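Local coordinates for MSM0271 protein (Mycobacterium smegmatis, PDB 5SUH), which forms double-ringed trimers of circularly permuted tandem-BMC subunits that serve as a shell component of the RMM bacterial microcompartment, at residues Val39-Arg44 with Ala189-Pro194; Tyr59-Gly64 with Glu107-Ser112; Leu172-Thr177 with His225-Leu230; Ile33-Leu38 with Glu132-Pro137. All blocks are in the same frame, centred on the assembly; numbering follows the deposited sequence.

Contact 1 of 4, residues Val39-Arg44 with Ala189-Pro194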
loop_
_atom_site.group_PDB
_atom_site.type_symbol
_atom_site.label_atom_id
_atom_site.label_comp_id
_atom_site.label_asym_id
_atom_site.label_seq_id
_atom_site.Cartn_x
_atom_site.Cartn_y
_atom_site.Cartn_z
ATOM N N VAL A 39 -18.646 25.948 -2.217
ATOM C CA VAL A 39 -17.853 26.227 -1.042
ATOM C C VAL A 39 -16.987 27.440 -1.316
ATOM O O VAL A 39 -15.985 27.352 -2.011
ATOM C CB VAL A 39 -16.991 25.033 -0.674
ATOM C CG1 VAL A 39 -16.163 25.349 0.529
ATOM C CG2 VAL A 39 -17.880 23.782 -0.470
ATOM N N GLU A 40 -17.370 28.577 -0.744
ATOM C CA GLU A 40 -16.751 29.844 -1.097
ATOM C C GLU A 40 -15.624 30.192 -0.105
ATOM O O GLU A 40 -15.706 29.864 1.086
ATOM C CB GLU A 40 -17.855 30.916 -1.153
ATOM C CG GLU A 40 -17.428 32.368 -1.367
ATOM C CD GLU A 40 -18.619 33.351 -1.330
ATOM O OE1 GLU A 40 -19.780 32.891 -1.284
ATOM O OE2 GLU A 40 -18.390 34.581 -1.332
ATOM N N ASP A 41 -14.539 30.773 -0.627
ATOM C CA ASP A 41 -13.371 31.194 0.166
ATOM C C ASP A 41 -12.730 30.076 1.041
ATOM O O ASP A 41 -12.979 30.024 2.245
ATOM C CB ASP A 41 -13.760 32.400 1.046
ATOM C CG ASP A 41 -12.552 33.024 1.763
ATOM O OD1 ASP A 41 -11.445 33.029 1.184
ATOM O OD2 ASP A 41 -12.696 33.478 2.924
ATOM N N LEU A 42 -11.893 29.208 0.460
ATOM C CA LEU A 42 -11.279 28.089 1.223
ATOM C C LEU A 42 -10.309 28.527 2.338
ATOM O O LEU A 42 -9.406 29.331 2.108
ATOM C CB LEU A 42 -10.545 27.121 0.277
ATOM C CG LEU A 42 -11.463 26.324 -0.663
ATOM C CD1 LEU A 42 -10.646 25.553 -1.664
ATOM C CD2 LEU A 42 -12.377 25.383 0.115
ATOM N N GLN A 43 -10.492 27.986 3.544
ATOM C CA GLN A 43 -9.571 28.282 4.645
ATOM C C GLN A 43 -8.276 27.442 4.517
ATOM O O GLN A 43 -8.288 26.382 3.903
ATOM C CB GLN A 43 -10.269 28.061 6.002
ATOM C CG GLN A 43 -11.564 28.807 6.163
ATOM C CD GLN A 43 -11.407 30.325 6.029
ATOM O OE1 GLN A 43 -10.825 30.984 6.885
ATOM N NE2 GLN A 43 -11.934 30.878 4.943
ATOM N N ARG A 44 -7.162 27.895 5.091
ATOM C CA ARG A 44 -5.874 27.289 4.708
ATOM C C ARG A 44 -5.636 25.846 5.192
ATOM O O ARG A 44 -5.026 25.062 4.466
ATOM C CB ARG A 44 -4.722 28.190 5.152
ATOM C CG ARG A 44 -4.412 28.161 6.612
ATOM C CD ARG A 44 -3.201 29.026 6.888
ATOM N NE ARG A 44 -2.791 28.942 8.286
ATOM C CZ ARG A 44 -1.800 29.647 8.819
ATOM N NH1 ARG A 44 -1.102 30.503 8.074
ATOM N NH2 ARG A 44 -1.507 29.487 10.102
ATOM N N ALA A 189 -16.145 25.411 9.999
ATOM C CA ALA A 189 -15.533 25.374 11.333
ATOM C C ALA A 189 -14.221 26.170 11.377
ATOM O O ALA A 189 -13.989 26.944 12.302
ATOM C CB ALA A 189 -15.288 23.927 11.792
ATOM N N GLU A 190 -13.372 26.018 10.369
ATOM C CA GLU A 190 -12.096 26.712 10.437
ATOM C C GLU A 190 -12.283 28.242 10.311
ATOM O O GLU A 190 -11.512 29.026 10.878
ATOM C CB GLU A 190 -11.139 26.194 9.366
ATOM C CG GLU A 190 -9.775 26.834 9.472
ATOM C CD GLU A 190 -8.808 26.414 8.379
ATOM O OE1 GLU A 190 -9.193 25.584 7.517
ATOM O OE2 GLU A 190 -7.650 26.897 8.423
ATOM N N ARG A 191 -13.308 28.665 9.580
ATOM C CA ARG A 191 -13.540 30.097 9.381
ATOM C C ARG A 191 -13.878 30.785 10.711
ATOM O O ARG A 191 -13.504 31.938 10.970
ATOM C CB ARG A 191 -14.657 30.359 8.347
ATOM C CG ARG A 191 -15.030 31.833 8.235
ATOM C CD ARG A 191 -16.100 32.249 7.197
ATOM N NE ARG A 191 -16.729 31.175 6.455
ATOM C CZ ARG A 191 -16.389 30.837 5.206
ATOM N NH1 ARG A 191 -15.391 31.467 4.590
ATOM N NH2 ARG A 191 -17.024 29.844 4.579
ATOM N N VAL A 192 -14.619 30.058 11.526
ATOM C CA VAL A 192 -15.243 30.601 12.715
ATOM C C VAL A 192 -14.390 30.369 13.967
ATOM O O VAL A 192 -14.595 30.992 15.014
ATOM C CB VAL A 192 -16.693 29.984 12.807
ATOM C CG1 VAL A 192 -16.883 29.051 13.995
ATOM C CG2 VAL A 192 -17.764 31.068 12.716
ATOM N N ALA A 193 -13.394 29.504 13.819
ATOM C CA ALA A 193 -12.496 29.146 14.903
ATOM C C ALA A 193 -11.077 28.788 14.397
ATOM O O ALA A 193 -10.647 27.626 14.478
ATOM C CB ALA A 193 -13.111 27.970 15.694
ATOM N N PRO A 194 -10.333 29.788 13.901
ATOM C CA PRO A 194 -9.082 29.552 13.138
ATOM C C PRO A 194 -7.922 28.886 13.906
ATOM O O PRO A 194 -6.995 28.380 13.283
ATOM C CB PRO A 194 -8.704 30.961 12.634
ATOM C CG PRO A 194 -9.407 31.887 13.534
ATOM C CD PRO A 194 -10.659 31.215 14.025
#
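The guanidinium of Arg191 has two oxygens at its edge: Glu40 O, 3.7 Å from Arg191 NH2, and Asp41 OD2. Asp41 O and Gln43 NE2 approach obliquely. The contact joins the two halves of a tandem BMC protein: residues 39-44 run from a strand at the edge of the first sheet within this chain to helix 44-49, while residues 189-194 carry the last turn of helix 182-192 in the second half and the residues that leave it.

The ionic link is long, 3.8 Å from Asp41 OD2 to Arg191 NH1, with carboxylate and guanidinium planes 29° apart, so it is better read as electrostatic attraction than as a tight pair. Arg191 NH2 has a stronger salt bridge to Glu188. The arginine chain is extended to CD and then folded at chi3 (4°), which swings the group across to the loop.

Gln43, whose chain bends at chi2, lays CG and its amide over the turn of helix at Arg191, with Gln43 CD 4.0 Å from Arg191 CB. Its amide is held from its own loop: Gln43 NE2 donates to Asp41 O at 3.0 Å, coming from above the carbonyl plane.

Gln43 is also the N-cap residue of helix 44-49. The extended side chain of Glu190 reaches that helix start and accepts hydrogen bonds from Gln45 N and Phe46 N, a carboxylate receiving the first amides of a helix. On the way Glu190 CG passes 3.7 Å from Gln43 CB.

Contact 2 of 4, residues Tyr59-Gly64 with Glu107-Ser112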
loop_
_atom_site.group_PDB
_atom_site.type_symbol
_atom_site.label_atom_id
_atom_site.label_comp_id
_atom_site.label_asym_id
_atom_site.label_seq_id
_atom_site.Cartn_x
_atom_site.Cartn_y
_atom_site.Cartn_z
ATOM N N TYR A 59 -5.213 18.305 -8.936
ATOM C CA TYR A 59 -4.579 19.560 -8.511
ATOM C C TYR A 59 -4.974 19.929 -7.078
ATOM O O TYR A 59 -6.099 19.688 -6.638
ATOM C CB TYR A 59 -4.942 20.717 -9.441
ATOM C CG TYR A 59 -4.473 20.522 -10.848
ATOM C CD1 TYR A 59 -3.183 20.860 -11.233
ATOM C CD2 TYR A 59 -5.318 19.960 -11.799
ATOM C CE1 TYR A 59 -2.762 20.662 -12.546
ATOM C CE2 TYR A 59 -4.907 19.756 -13.101
ATOM C CZ TYR A 59 -3.639 20.104 -13.468
ATOM O OH TYR A 59 -3.260 19.880 -14.761
ATOM N N PRO A 60 -4.014 20.441 -6.312
ATOM C CA PRO A 60 -4.326 20.946 -4.977
ATOM C C PRO A 60 -4.897 22.377 -5.003
ATOM O O PRO A 60 -4.380 23.255 -5.701
ATOM C CB PRO A 60 -2.972 20.870 -4.268
ATOM C CG PRO A 60 -1.969 20.980 -5.366
ATOM C CD PRO A 60 -2.565 20.297 -6.533
ATOM N N PRO A 61 -6.011 22.600 -4.286
ATOM C CA PRO A 61 -6.549 23.960 -4.159
ATOM C C PRO A 61 -5.674 24.782 -3.215
ATOM O O PRO A 61 -4.863 24.204 -2.505
ATOM C CB PRO A 61 -7.969 23.729 -3.600
ATOM C CG PRO A 61 -7.856 22.441 -2.852
ATOM C CD PRO A 61 -6.880 21.596 -3.638
ATOM N N TYR A 62 -5.814 26.105 -3.235
ATOM C CA TYR A 62 -5.049 26.990 -2.342
ATOM C C TYR A 62 -5.984 27.902 -1.535
ATOM O O TYR A 62 -7.151 28.082 -1.880
ATOM C CB TYR A 62 -4.032 27.830 -3.134
ATOM C CG TYR A 62 -3.058 26.975 -3.910
ATOM C CD1 TYR A 62 -2.229 26.081 -3.256
ATOM C CD2 TYR A 62 -3.001 27.029 -5.296
ATOM C CE1 TYR A 62 -1.368 25.280 -3.946
ATOM C CE2 TYR A 62 -2.137 26.234 -6.003
ATOM C CZ TYR A 62 -1.325 25.353 -5.326
ATOM O OH TYR A 62 -0.456 24.548 -6.026
ATOM N N GLU A 63 -5.460 28.458 -0.449
ATOM C CA GLU A 63 -6.222 29.350 0.413
ATOM C C GLU A 63 -6.791 30.526 -0.385
ATOM O O GLU A 63 -6.096 31.125 -1.205
ATOM C CB GLU A 63 -5.333 29.850 1.545
ATOM C CG GLU A 63 -5.917 30.931 2.417
ATOM C CD GLU A 63 -4.906 31.480 3.425
ATOM O OE1 GLU A 63 -3.694 31.185 3.301
ATOM O OE2 GLU A 63 -5.328 32.226 4.336
ATOM N N GLY A 64 -8.076 30.815 -0.183
ATOM C CA GLY A 64 -8.695 31.958 -0.815
ATOM C C GLY A 64 -9.403 31.671 -2.116
ATOM O O GLY A 64 -10.109 32.533 -2.614
ATOM N N GLU A 107 -14.546 17.236 -7.185
ATOM C CA GLU A 107 -14.271 18.587 -6.695
ATOM C C GLU A 107 -13.605 19.373 -7.824
ATOM O O GLU A 107 -12.659 18.892 -8.442
ATOM C CB GLU A 107 -13.379 18.559 -5.444
ATOM C CG GLU A 107 -13.103 19.924 -4.808
ATOM C CD GLU A 107 -11.844 20.602 -5.354
ATOM O OE1 GLU A 107 -11.228 20.082 -6.298
ATOM O OE2 GLU A 107 -11.472 21.673 -4.851
ATOM N N ILE A 108 -14.113 20.562 -8.126
ATOM C CA ILE A 108 -13.413 21.452 -9.056
ATOM C C ILE A 108 -13.244 22.784 -8.335
ATOM O O ILE A 108 -14.031 23.111 -7.434
ATOM C CB ILE A 108 -14.159 21.626 -10.427
ATOM C CG1 ILE A 108 -15.545 22.239 -10.251
ATOM C CG2 ILE A 108 -14.271 20.291 -11.168
ATOM C CD1 ILE A 108 -16.240 22.540 -11.561
ATOM N N HIS A 109 -12.198 23.532 -8.683
ATOM C CA HIS A 109 -11.908 24.792 -7.999
ATOM C C HIS A 109 -11.259 25.794 -8.948
ATOM O O HIS A 109 -10.776 25.427 -10.026
ATOM C CB HIS A 109 -11.017 24.565 -6.777
ATOM C CG HIS A 109 -9.714 23.908 -7.098
ATOM N ND1 HIS A 109 -9.483 22.569 -6.874
ATOM C CD2 HIS A 109 -8.586 24.398 -7.665
ATOM C CE1 HIS A 109 -8.262 22.265 -7.277
ATOM N NE2 HIS A 109 -7.696 23.358 -7.757
ATOM N N SER A 110 -11.287 27.062 -8.546
ATOM C CA SER A 110 -10.676 28.162 -9.290
ATOM C C SER A 110 -10.469 29.378 -8.408
ATOM O O SER A 110 -11.114 29.526 -7.369
ATOM C CB SER A 110 -11.547 28.560 -10.481
ATOM O OG SER A 110 -11.027 29.709 -11.147
ATOM N N ALA A 111 -9.611 30.282 -8.855
ATOM C CA ALA A 111 -9.439 31.548 -8.172
ATOM C C ALA A 111 -10.704 32.409 -8.408
ATOM O O ALA A 111 -11.066 33.240 -7.589
ATOM C CB ALA A 111 -8.180 32.252 -8.658
ATOM N N SER A 112 -11.394 32.182 -9.519
ATOM C CA SER A 112 -12.590 32.971 -9.843
ATOM C C SER A 112 -13.886 32.308 -9.383
ATOM O O SER A 112 -14.201 31.195 -9.796
ATOM C CB SER A 112 -12.654 33.239 -11.354
ATOM O OG SER A 112 -13.942 33.702 -11.733
#
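Strand 104-110, an inner strand of the first antiparallel sheet, presents His109 to Pro61 of the loop that leads into strand 66-73. The proline lies over one face of the imidazole: Pro61 CB sits 3.8 Å from the ring centroid and only 11° off the ring normal, the geometry of a CH-pi contact. Pro61 CD lies near the CE1 corner of the ring, 3.9 Å from His109 CE1. At the edge, near the ring plane, Tyr59 O faces the same His109 CE1 at 3.4 Å.

The rotation of the ring is set from its own strand. His109 ND1 donates a bifurcated hydrogen bond to Glu107, reaching OE1 at 3.1 Å and OE2 at 3.0 Å, and each oxygen uses its syn lone pair. This His-carboxylate pair forms between residues two apart on one strand, whose side chains leave the same side of the sheet of this BMC fold. The first torsion of His109 (chi1 58°) places the ring beside the Glu107 side chain, and chi2 (-102°) turns one face to the proline and ND1 to the carboxylate. Pro61 CG comes within 4.2 Å of Glu107 OE2. Tyr59 also packs on Met164 of a second subunit and Gln151 of a third.

Contact 3 of 4, residues Leu172-Thr177 with His225-Leu230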
loop_
_atom_site.group_PDB
_atom_site.type_symbol
_atom_site.label_atom_id
_atom_site.label_comp_id
_atom_site.label_asym_id
_atom_site.label_seq_id
_atom_site.Cartn_x
_atom_site.Cartn_y
_atom_site.Cartn_z
ATOM N N LEU A 172 -13.651 17.197 18.916
ATOM C CA LEU A 172 -15.010 17.159 18.371
ATOM C C LEU A 172 -15.121 16.146 17.242
ATOM O O LEU A 172 -14.322 16.176 16.293
ATOM C CB LEU A 172 -15.418 18.526 17.846
ATOM C CG LEU A 172 -16.608 18.579 16.890
ATOM C CD1 LEU A 172 -17.926 18.194 17.572
ATOM C CD2 LEU A 172 -16.686 19.962 16.273
ATOM N N VAL A 173 -16.096 15.248 17.334
ATOM C CA VAL A 173 -16.358 14.342 16.212
ATOM C C VAL A 173 -17.756 14.660 15.701
ATOM O O VAL A 173 -18.662 14.945 16.495
ATOM C CB VAL A 173 -16.235 12.818 16.584
ATOM C CG1 VAL A 173 -14.770 12.406 16.810
ATOM C CG2 VAL A 173 -17.089 12.462 17.800
ATOM N N TYR A 174 -17.920 14.642 14.378
ATOM C CA TYR A 174 -19.193 14.986 13.746
ATOM C C TYR A 174 -19.437 14.092 12.526
ATOM O O TYR A 174 -18.615 14.036 11.585
ATOM C CB TYR A 174 -19.194 16.447 13.312
ATOM C CG TYR A 174 -20.524 17.147 13.402
ATOM C CD1 TYR A 174 -20.690 18.242 14.249
ATOM C CD2 TYR A 174 -21.613 16.742 12.621
ATOM C CE1 TYR A 174 -21.916 18.910 14.335
ATOM C CE2 TYR A 174 -22.833 17.399 12.707
ATOM C CZ TYR A 174 -22.972 18.492 13.566
ATOM O OH TYR A 174 -24.174 19.168 13.671
ATOM N N GLU A 175 -20.562 13.394 12.541
ATOM C CA GLU A 175 -20.873 12.472 11.473
ATOM C C GLU A 175 -22.193 12.844 10.789
ATOM O O GLU A 175 -23.195 13.104 11.462
ATOM C CB GLU A 175 -20.923 11.029 12.018
ATOM C CG GLU A 175 -21.023 9.967 10.910
ATOM C CD GLU A 175 -20.904 8.528 11.410
ATOM O OE1 GLU A 175 -21.023 8.275 12.632
ATOM O OE2 GLU A 175 -20.674 7.643 10.566
ATOM N N MET A 176 -22.201 12.785 9.457
ATOM C CA MET A 176 -23.355 13.183 8.633
ATOM C C MET A 176 -23.486 12.337 7.369
ATOM O O MET A 176 -22.542 11.622 6.983
ATOM C CB MET A 176 -23.220 14.641 8.223
ATOM C CG MET A 176 -21.952 14.823 7.360
ATOM S SD MET A 176 -21.128 16.360 7.674
ATOM C CE MET A 176 -20.370 16.018 9.259
ATOM N N THR A 177 -24.635 12.450 6.703
ATOM C CA THR A 177 -24.794 11.822 5.401
ATOM C C THR A 177 -25.780 12.636 4.524
ATOM O O THR A 177 -26.752 13.196 5.035
ATOM C CB THR A 177 -25.227 10.329 5.519
ATOM O OG1 THR A 177 -25.123 9.729 4.233
ATOM C CG2 THR A 177 -26.671 10.139 6.068
ATOM N N HIS A 225 -21.773 26.196 15.152
ATOM C CA HIS A 225 -21.861 26.774 13.827
ATOM C C HIS A 225 -22.179 25.707 12.772
ATOM O O HIS A 225 -23.036 25.908 11.897
ATOM C CB HIS A 225 -20.561 27.492 13.511
ATOM C CG HIS A 225 -20.515 28.125 12.162
ATOM N ND1 HIS A 225 -21.420 29.087 11.754
ATOM C CD2 HIS A 225 -19.627 28.000 11.145
ATOM C CE1 HIS A 225 -21.111 29.491 10.539
ATOM N NE2 HIS A 225 -20.022 28.843 10.141
ATOM N N ILE A 226 -21.511 24.559 12.869
ATOM C CA ILE A 226 -21.754 23.495 11.904
ATOM C C ILE A 226 -23.229 23.075 11.873
ATOM O O ILE A 226 -23.816 22.895 10.803
ATOM C CB ILE A 226 -20.895 22.259 12.194
ATOM C CG1 ILE A 226 -19.428 22.534 11.915
ATOM C CG2 ILE A 226 -21.330 21.067 11.335
ATOM C CD1 ILE A 226 -18.540 21.335 12.364
ATOM N N THR A 227 -23.816 22.904 13.055
ATOM C CA THR A 227 -25.210 22.513 13.160
ATOM C C THR A 227 -26.116 23.550 12.489
ATOM O O THR A 227 -27.112 23.197 11.845
ATOM C CB THR A 227 -25.621 22.299 14.649
ATOM O OG1 THR A 227 -24.760 21.316 15.273
ATOM C CG2 THR A 227 -27.089 21.858 14.786
ATOM N N THR A 228 -25.793 24.829 12.652
ATOM C CA THR A 228 -26.590 25.871 12.023
ATOM C C THR A 228 -26.445 25.815 10.490
ATOM O O THR A 228 -27.440 25.812 9.754
ATOM C CB THR A 228 -26.230 27.268 12.568
ATOM O OG1 THR A 228 -26.679 27.378 13.925
ATOM C CG2 THR A 228 -26.945 28.324 11.789
ATOM N N VAL A 229 -25.207 25.753 10.024
ATOM C CA VAL A 229 -24.919 25.667 8.597
ATOM C C VAL A 229 -25.616 24.511 7.892
ATOM O O VAL A 229 -26.226 24.708 6.819
ATOM C CB VAL A 229 -23.415 25.535 8.352
ATOM C CG1 VAL A 229 -23.120 25.171 6.904
ATOM C CG2 VAL A 229 -22.731 26.793 8.747
ATOM N N LEU A 230 -25.565 23.323 8.493
ATOM C CA LEU A 230 -26.175 22.157 7.856
ATOM C C LEU A 230 -27.714 22.312 7.814
ATOM O O LEU A 230 -28.357 21.924 6.833
ATOM C CB LEU A 230 -25.769 20.861 8.564
ATOM C CG LEU A 230 -24.287 20.457 8.515
ATOM C CD1 LEU A 230 -24.035 19.165 9.226
ATOM C CD2 LEU A 230 -23.729 20.358 7.097
#
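Strand 172-177 and helix 225-230 run nearly parallel, 13° between their N-to-C directions, with their axes 11.3 Å apart at closest approach. Tyr174, whose CB points to the helix, makes most of the contact between them. Ile226 approaches the ring over one face: its CG2 branch lies 3.9 Å from the ring centroid and 19° off the normal, displaced toward the CE1 side, a CH-pi contact. That methyl is placed by the isoleucine rotamer, in which CG2 is anti to the backbone N while CG1 stands beside it.

At the rim of the ring, in its plane, Thr227 OG1 meets Tyr174 OH in a hydrogen bond of 2.7 Å. Thr227 OG1 is also bonded to Arg223 O one turn earlier, so the phenol joins a hydroxyl already tied to its helix. Leu230 CD1 comes obliquely to Tyr174 CE2 at 4.1 Å and also reaches Met176 SD at 4.3 Å. Ile226 and Leu230, four residues apart, thus offer one stripe of the helix to alternate residues of the strand. The tyrosine ring further meets His142 of strand 138-145. Such packing of a helix along an antiparallel sheet through one buried stripe is the alpha/beta layering of the BMC domain.

Contact 4 of 4, residues Ile33-Leu38 with Glu132-Pro137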
loop_
_atom_site.group_PDB
_atom_site.type_symbol
_atom_site.label_atom_id
_atom_site.label_comp_id
_atom_site.label_asym_id
_atom_site.label_seq_id
_atom_site.Cartn_x
_atom_site.Cartn_y
_atom_site.Cartn_z
ATOM N N ILE A 33 -28.535 13.859 -8.375
ATOM C CA ILE A 33 -27.641 14.634 -7.549
ATOM C C ILE A 33 -27.917 14.466 -6.050
ATOM O O ILE A 33 -29.002 14.752 -5.563
ATOM C CB ILE A 33 -27.706 16.099 -7.951
ATOM C CG1 ILE A 33 -26.930 16.242 -9.271
ATOM C CG2 ILE A 33 -27.084 16.966 -6.875
ATOM C CD1 ILE A 33 -26.659 17.652 -9.702
ATOM N N ARG A 34 -26.915 13.961 -5.341
ATOM C CA ARG A 34 -26.991 13.714 -3.907
ATOM C C ARG A 34 -26.524 14.956 -3.161
ATOM O O ARG A 34 -27.166 15.401 -2.208
ATOM C CB ARG A 34 -26.074 12.554 -3.509
ATOM C CG ARG A 34 -26.302 11.289 -4.274
ATOM C CD ARG A 34 -26.577 10.130 -3.398
ATOM N NE ARG A 34 -25.698 10.042 -2.243
ATOM C CZ ARG A 34 -26.016 9.311 -1.175
ATOM N NH1 ARG A 34 -27.165 8.639 -1.156
ATOM N NH2 ARG A 34 -25.224 9.281 -0.118
ATOM N N VAL A 35 -25.403 15.514 -3.630
ATOM C CA VAL A 35 -24.825 16.733 -3.071
ATOM C C VAL A 35 -24.433 17.698 -4.201
ATOM O O VAL A 35 -23.827 17.272 -5.181
ATOM C CB VAL A 35 -23.566 16.439 -2.227
ATOM C CG1 VAL A 35 -22.978 17.737 -1.690
ATOM C CG2 VAL A 35 -23.877 15.515 -1.106
ATOM N N TYR A 36 -24.801 18.978 -4.077
ATOM C CA TYR A 36 -24.384 20.030 -5.026
ATOM C C TYR A 36 -24.131 21.332 -4.266
ATOM O O TYR A 36 -25.085 21.991 -3.840
ATOM C CB TYR A 36 -25.451 20.263 -6.123
ATOM C CG TYR A 36 -25.144 21.408 -7.090
ATOM C CD1 TYR A 36 -25.568 22.720 -6.827
ATOM C CD2 TYR A 36 -24.437 21.178 -8.265
ATOM C CE1 TYR A 36 -25.269 23.765 -7.702
ATOM C CE2 TYR A 36 -24.144 22.217 -9.151
ATOM C CZ TYR A 36 -24.555 23.495 -8.869
ATOM O OH TYR A 36 -24.253 24.487 -9.764
ATOM N N LEU A 37 -22.874 21.733 -4.133
ATOM C CA LEU A 37 -22.553 22.873 -3.278
ATOM C C LEU A 37 -21.369 23.729 -3.688
ATOM O O LEU A 37 -20.283 23.216 -3.982
ATOM C CB LEU A 37 -22.284 22.398 -1.850
ATOM C CG LEU A 37 -23.334 22.760 -0.796
ATOM C CD1 LEU A 37 -22.707 22.673 0.583
ATOM C CD2 LEU A 37 -23.971 24.142 -1.034
ATOM N N LEU A 38 -21.590 25.043 -3.671
ATOM C CA LEU A 38 -20.506 26.027 -3.693
ATOM C C LEU A 38 -19.929 26.258 -2.325
ATOM O O LEU A 38 -20.608 26.709 -1.411
ATOM C CB LEU A 38 -20.954 27.371 -4.247
ATOM C CG LEU A 38 -20.530 27.677 -5.672
ATOM C CD1 LEU A 38 -21.130 26.700 -6.624
ATOM C CD2 LEU A 38 -21.048 29.055 -5.983
ATOM N N GLU A 132 -31.761 22.248 -5.763
ATOM C CA GLU A 132 -32.526 21.781 -4.629
ATOM C C GLU A 132 -32.989 20.340 -4.846
ATOM O O GLU A 132 -33.724 19.801 -4.027
ATOM C CB GLU A 132 -33.698 22.743 -4.327
ATOM C CG GLU A 132 -34.778 22.919 -5.394
ATOM C CD GLU A 132 -34.459 23.973 -6.464
ATOM O OE1 GLU A 132 -33.295 24.461 -6.556
ATOM O OE2 GLU A 132 -35.421 24.349 -7.186
ATOM N N ASP A 133 -32.503 19.702 -5.914
ATOM C CA ASP A 133 -32.742 18.262 -6.113
ATOM C C ASP A 133 -31.801 17.431 -5.211
ATOM O O ASP A 133 -32.017 16.239 -5.042
ATOM C CB ASP A 133 -32.472 17.826 -7.574
ATOM C CG ASP A 133 -33.543 18.245 -8.555
ATOM O OD1 ASP A 133 -34.717 18.453 -8.165
ATOM O OD2 ASP A 133 -33.184 18.362 -9.748
ATOM N N GLN A 134 -30.796 18.062 -4.601
ATOM C CA GLN A 134 -29.888 17.344 -3.700
ATOM C C GLN A 134 -30.572 16.872 -2.403
ATOM O O GLN A 134 -31.697 17.302 -2.072
ATOM C CB GLN A 134 -28.657 18.200 -3.345
ATOM C CG GLN A 134 -28.847 19.218 -2.192
ATOM C CD GLN A 134 -27.572 20.040 -1.910
ATOM O OE1 GLN A 134 -26.452 19.580 -2.156
ATOM N NE2 GLN A 134 -27.741 21.229 -1.352
ATOM N N LEU A 135 -29.900 15.968 -1.685
ATOM C CA LEU A 135 -30.364 15.530 -0.361
ATOM C C LEU A 135 -30.013 16.549 0.721
ATOM O O LEU A 135 -28.898 17.081 0.741
ATOM C CB LEU A 135 -29.768 14.166 -0.019
ATOM C CG LEU A 135 -30.274 12.976 -0.850
ATOM C CD1 LEU A 135 -29.465 11.713 -0.559
ATOM C CD2 LEU A 135 -31.718 12.723 -0.491
ATOM N N ARG A 136 -30.951 16.821 1.628
ATOM C CA ARG A 136 -30.622 17.714 2.725
ATOM C C ARG A 136 -29.776 16.920 3.736
ATOM O O ARG A 136 -29.984 15.719 3.917
ATOM C CB ARG A 136 -31.875 18.315 3.367
ATOM C CG ARG A 136 -32.515 17.469 4.414
ATOM C CD ARG A 136 -33.578 18.257 5.150
ATOM N NE ARG A 136 -34.430 17.348 5.914
ATOM C CZ ARG A 136 -35.584 17.684 6.482
ATOM N NH1 ARG A 136 -36.064 18.917 6.359
ATOM N NH2 ARG A 136 -36.281 16.766 7.138
ATOM N N PRO A 137 -28.817 17.586 4.384
ATOM C CA PRO A 137 -27.913 16.916 5.335
ATOM C C PRO A 137 -28.642 16.249 6.492
ATOM O O PRO A 137 -29.587 16.816 7.046
ATOM C CB PRO A 137 -27.031 18.058 5.853
ATOM C CG PRO A 137 -27.052 19.084 4.709
ATOM C CD PRO A 137 -28.442 18.994 4.142
#
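Gln134 OE1 accepts the backbone N-H of Tyr36 at 2.6 Å, almost straight with an N-H...O angle of 174°, although the donor is tilted from the carbonyl plane of the amide. The side chain reaches the strand because Gln134 CG stands between its backbone N and carbonyl carbon (chi1 83°) and the chain is extended from there, so that the amide runs across to the backbone at Tyr36. The amide nitrogen Gln134 NE2 has a weak hydrogen bond to Glu234 O.

A second bond joins the backbones. Leu135 N donates to Arg34 O at 2.8 Å, with an angle of 154° at the hydrogen. One residue earlier, Gln134 CA makes a CA-H...O contact of 3.3 Å with Ile33 O, and Ile33 CG2 packs on Gln134 CB at 4.1 Å. Ile33, Arg34 and Tyr36 are thus met in turn by the CA of Gln134, the N of Leu135 and the Gln134 side chain.

Arg34 points its CB away from this run, yet bends at chi2 and chi3 so that Leu135 CD1 lies over one face of the guanidinium, 3.9 Å from Arg34 NH1. The charge of Arg34 is paired with Glu71 in a salt bridge, and Phe103 adds a cation-pi contact.

Arg34 and Val35 both face Glu71 on strand 66-73, a classic beta bulge where the chain turns a corner. The contact thus lays the connection from helix 113-127 to strand 138-145, which leads from the first sheet to the second, against the bulged strand outermost in the first sheet within this chain.

From the N terminus, residues 33-38 open contact 4 and residues 39-44, directly following, open contact 1. Contact 2 opens at 59-64 and closes at 107-112, nested inside the loops of both. Contact 4 closes next at 132-137, before contact 3 opens at 172-177. Contact 1 closes at 189-194 and so crosses contact 4, while contact 3 closes last at 225-230 and crosses contact 1. Contacts 2 and 4 both reach the first sheet, through strands 104-110 and 32-39; contact 3 ties the second sheet to helix 216-232. Contact 1 joins the halves and touches both: Leu42 packs on Pro61, and Val192 on His225. Pro137 of contact 4 meets Leu230 of contact 3.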